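Side-chain contact in methyltransferase FkbM (Methylobacillus flagellatus KT, PDB 2PY6), which probably transfers methyl groups, though its acceptor is not defined: residues Gly238-Gly243 and Phe338-Ile343. Sequence-based numbering, arbitrary orientation.
Sequences GESLAG and FIKMDI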
ATOM      1  N   GLY A 238     -19.331  -1.710  15.870  1.00 32.92           N
ATOM      2  CA  GLY A 238     -19.265  -2.983  16.587  1.00 32.10           C
ATOM      3  C   GLY A 238     -18.008  -3.338  17.331  1.00 30.09           C
ATOM      4  O   GLY A 238     -17.894  -4.466  17.793  1.00 31.01           O
ATOM      5  N   GLU A 239     -17.094  -2.386  17.482  1.00 30.87           N
ATOM      6  CA  GLU A 239     -15.830  -2.608  18.145  1.00 32.31           C
ATOM      7  C   GLU A 239     -15.998  -2.975  19.590  1.00 31.08           C
ATOM      8  O   GLU A 239     -15.248  -3.792  20.076  1.00 31.22           O
ATOM      9  CB  GLU A 239     -14.931  -1.360  18.114  1.00 34.62           C
ATOM     10  CG  GLU A 239     -14.388  -0.897  16.777  1.00 36.02           C
ATOM     11  CD  GLU A 239     -13.795   0.516  16.903  1.00 42.75           C
ATOM     12  OE1 GLU A 239     -14.599   1.452  17.178  1.00 56.79           O
ATOM     13  OE2 GLU A 239     -12.556   0.691  16.704  1.00 46.08           O
ATOM     14  N   SER A 240     -16.955  -2.384  20.306  1.00 32.62           N
ATOM     15  CA  SER A 240     -17.110  -2.750  21.726  1.00 33.45           C
ATOM     16  C   SER A 240     -17.616  -4.191  21.877  1.00 30.18           C
ATOM     17  O   SER A 240     -17.334  -4.826  22.870  1.00 28.99           O
ATOM     18  CB  SER A 240     -17.986  -1.776  22.516  1.00 33.02           C
ATOM     19  OG  SER A 240     -17.717  -0.438  22.163  1.00 38.71           O
ATOM     20  N   LEU A 241     -18.381  -4.684  20.909  1.00 30.31           N
ATOM     21  CA  LEU A 241     -18.852  -6.061  20.940  1.00 28.87           C
ATOM     22  C   LEU A 241     -17.645  -6.958  20.723  1.00 27.89           C
ATOM     23  O   LEU A 241     -17.464  -7.979  21.423  1.00 27.60           O
ATOM     24  CB  LEU A 241     -19.942  -6.322  19.875  1.00 27.48           C
ATOM     25  CG  LEU A 241     -20.202  -7.809  19.508  1.00 30.89           C
ATOM     26  CD1 LEU A 241     -20.758  -8.631  20.664  1.00 26.90           C
ATOM     27  CD2 LEU A 241     -21.117  -7.956  18.329  1.00 25.71           C
ATOM     28  N   ALA A 242     -16.802  -6.590  19.756  1.00 26.96           N
ATOM     29  CA  ALA A 242     -15.578  -7.346  19.514  1.00 26.61           C
ATOM     30  C   ALA A 242     -14.687  -7.366  20.730  1.00 28.33           C
ATOM     31  O   ALA A 242     -14.082  -8.392  21.024  1.00 28.82           O
ATOM     32  CB  ALA A 242     -14.819  -6.779  18.314  1.00 31.12           C
ATOM     33  N   GLY A 243     -14.621  -6.246  21.465  1.00 27.93           N
ATOM     34  CA  GLY A 243     -13.776  -6.177  22.664  1.00 24.56           C
ATOM     35  C   GLY A 243     -14.339  -6.995  23.811  1.00 26.66           C
ATOM     36  O   GLY A 243     -13.587  -7.646  24.532  1.00 26.04           O
ATOM     37  N   PHE A 338     -23.062  -4.058  32.866  1.00 26.47           N
ATOM     38  CA  PHE A 338     -22.119  -3.114  32.294  1.00 26.35           C
ATOM     39  C   PHE A 338     -22.798  -2.196  31.295  1.00 27.77           C
ATOM     40  O   PHE A 338     -23.559  -2.657  30.435  1.00 27.06           O
ATOM     41  CB  PHE A 338     -20.994  -3.911  31.597  1.00 29.15           C
ATOM     42  CG  PHE A 338     -19.922  -3.069  30.966  1.00 27.07           C
ATOM     43  CD1 PHE A 338     -19.283  -2.055  31.688  1.00 31.85           C
ATOM     44  CD2 PHE A 338     -19.463  -3.358  29.696  1.00 29.93           C
ATOM     45  CE1 PHE A 338     -18.293  -1.299  31.135  1.00 30.19           C
ATOM     46  CE2 PHE A 338     -18.455  -2.595  29.121  1.00 28.43           C
ATOM     47  CZ  PHE A 338     -17.863  -1.564  29.840  1.00 31.32           C
ATOM     48  N   ILE A 339     -22.565  -0.892  31.447  1.00 27.51           N
ATOM     49  CA  ILE A 339     -23.013   0.097  30.466  1.00 27.69           C
ATOM     50  C   ILE A 339     -21.786   0.871  29.916  1.00 28.49           C
ATOM     51  O   ILE A 339     -21.055   1.562  30.653  1.00 26.68           O
ATOM     52  CB  ILE A 339     -24.111   1.072  30.994  1.00 25.47           C
ATOM     53  CG1 ILE A 339     -25.339   0.299  31.482  1.00 29.28           C
ATOM     54  CG2 ILE A 339     -24.556   2.072  29.866  1.00 30.83           C
ATOM     55  CD1 ILE A 339     -26.278   1.099  32.328  1.00 26.79           C
ATOM     56  N   LYS A 340     -21.545   0.670  28.624  1.00 27.19           N
ATOM     57  CA  LYS A 340     -20.538   1.392  27.871  1.00 27.49           C
ATOM     58  C   LYS A 340     -21.319   2.491  27.171  1.00 29.14           C
ATOM     59  O   LYS A 340     -22.416   2.214  26.636  1.00 29.60           O
ATOM     60  CB  LYS A 340     -19.850   0.478  26.857  1.00 27.56           C
ATOM     61  CG  LYS A 340     -18.992   1.251  25.764  1.00 28.64           C
ATOM     62  CD  LYS A 340     -19.863   1.588  24.546  1.00 25.30           C
ATOM     63  CE  LYS A 340     -19.177   2.249  23.480  1.00 31.75           C
ATOM     64  NZ  LYS A 340     -19.887   1.945  22.241  1.00 28.33           N
HETATM   65  N   MSE A 341     -20.790   3.713  27.172  1.00 27.67           N
HETATM   66  CA  MSE A 341     -21.470   4.847  26.564  1.00 26.71           C
HETATM   67  C   MSE A 341     -20.499   5.775  25.846  1.00 29.71           C
HETATM   68  O   MSE A 341     -19.550   6.313  26.459  1.00 26.41           O
HETATM   69  CB  MSE A 341     -22.234   5.645  27.610  1.00 26.80           C
HETATM   70  CG  MSE A 341     -23.174   6.694  27.014  1.00 29.04           C
HETATM   71 SE   MSE A 341     -24.164   7.719  28.273  0.75 24.05          SE
HETATM   72  CE  MSE A 341     -25.365   6.463  28.761  1.00 25.53           C
ATOM     73  N   ASP A 342     -20.752   5.953  24.546  1.00 28.46           N
ATOM     74  CA  ASP A 342     -20.044   6.910  23.725  1.00 29.15           C
ATOM     75  C   ASP A 342     -21.008   7.346  22.623  1.00 30.65           C
ATOM     76  O   ASP A 342     -21.068   6.703  21.578  1.00 28.39           O
ATOM     77  CB  ASP A 342     -18.807   6.303  23.096  1.00 30.54           C
ATOM     78  CG  ASP A 342     -18.004   7.313  22.281  1.00 33.66           C
ATOM     79  OD1 ASP A 342     -18.246   8.545  22.344  1.00 36.87           O
ATOM     80  OD2 ASP A 342     -17.121   6.849  21.561  1.00 37.41           O
ATOM     81  N   ILE A 343     -21.726   8.448  22.852  1.00 30.10           N
ATOM     82  CA  ILE A 343     -22.749   8.914  21.895  1.00 33.10           C
ATOM     83  C   ILE A 343     -22.578  10.343  21.426  1.00 33.47           C
ATOM     84  O   ILE A 343     -21.892  11.133  22.063  1.00 33.05           O
ATOM     85  CB  ILE A 343     -24.189   8.655  22.476  1.00 33.81           C
ATOM     86  CG1 ILE A 343     -24.454   9.455  23.752  1.00 28.02           C
ATOM     87  CG2 ILE A 343     -24.326   7.152  22.791  1.00 35.48           C
ATOM     88  CD1 ILE A 343     -25.927   9.507  24.187  1.00 30.79           C
TER
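Lys340 reaches from strand 338-341 to Ser240 in the first turn of helix 239-248, and its outer half lies against the serine hydroxyl. The chain starts at CB with CG anti to the backbone N (chi1 166°), and a sharp bend at chi2 (-90°) then turns the rest obliquely toward the C-terminal end of the strand. CG only skirts Ser240 OG, at 4.2 Å; CD passes closer, at 3.8 Å, and CE packs against the same oxygen at 3.3 Å. NZ ends 3.2 Å from Ser240 OG. Strands 229-233 and 338-341 are parallel neighbours in the central sheet, whose strand order 3-2-1-4-5-7-6, with 404-408 antiparallel, is that of class I (Rossmann-like) methyltransferases; helix 239-248 packs against it. Strand 229-233 leads through a glycine-containing loop into this helix, and Gly238 is the N-cap, with phi 90°, where a CB would be jammed against the carbonyl O of the residue before, so glycine suits the place. NZ is held by a salt bridge to Asp232 OD1, on strand 229-233, and a hydrogen bond to Gly234 O, in the loop after it. A lysine suits this buried place because its long chain carries a charge across to Asp232, while the short serine side chain lets the helix lie close and turns a polar atom toward the lysine's end. A leucine in its place would probably leave the Asp232 carboxylate without its countercharge and the Gly234 carbonyl without this donor.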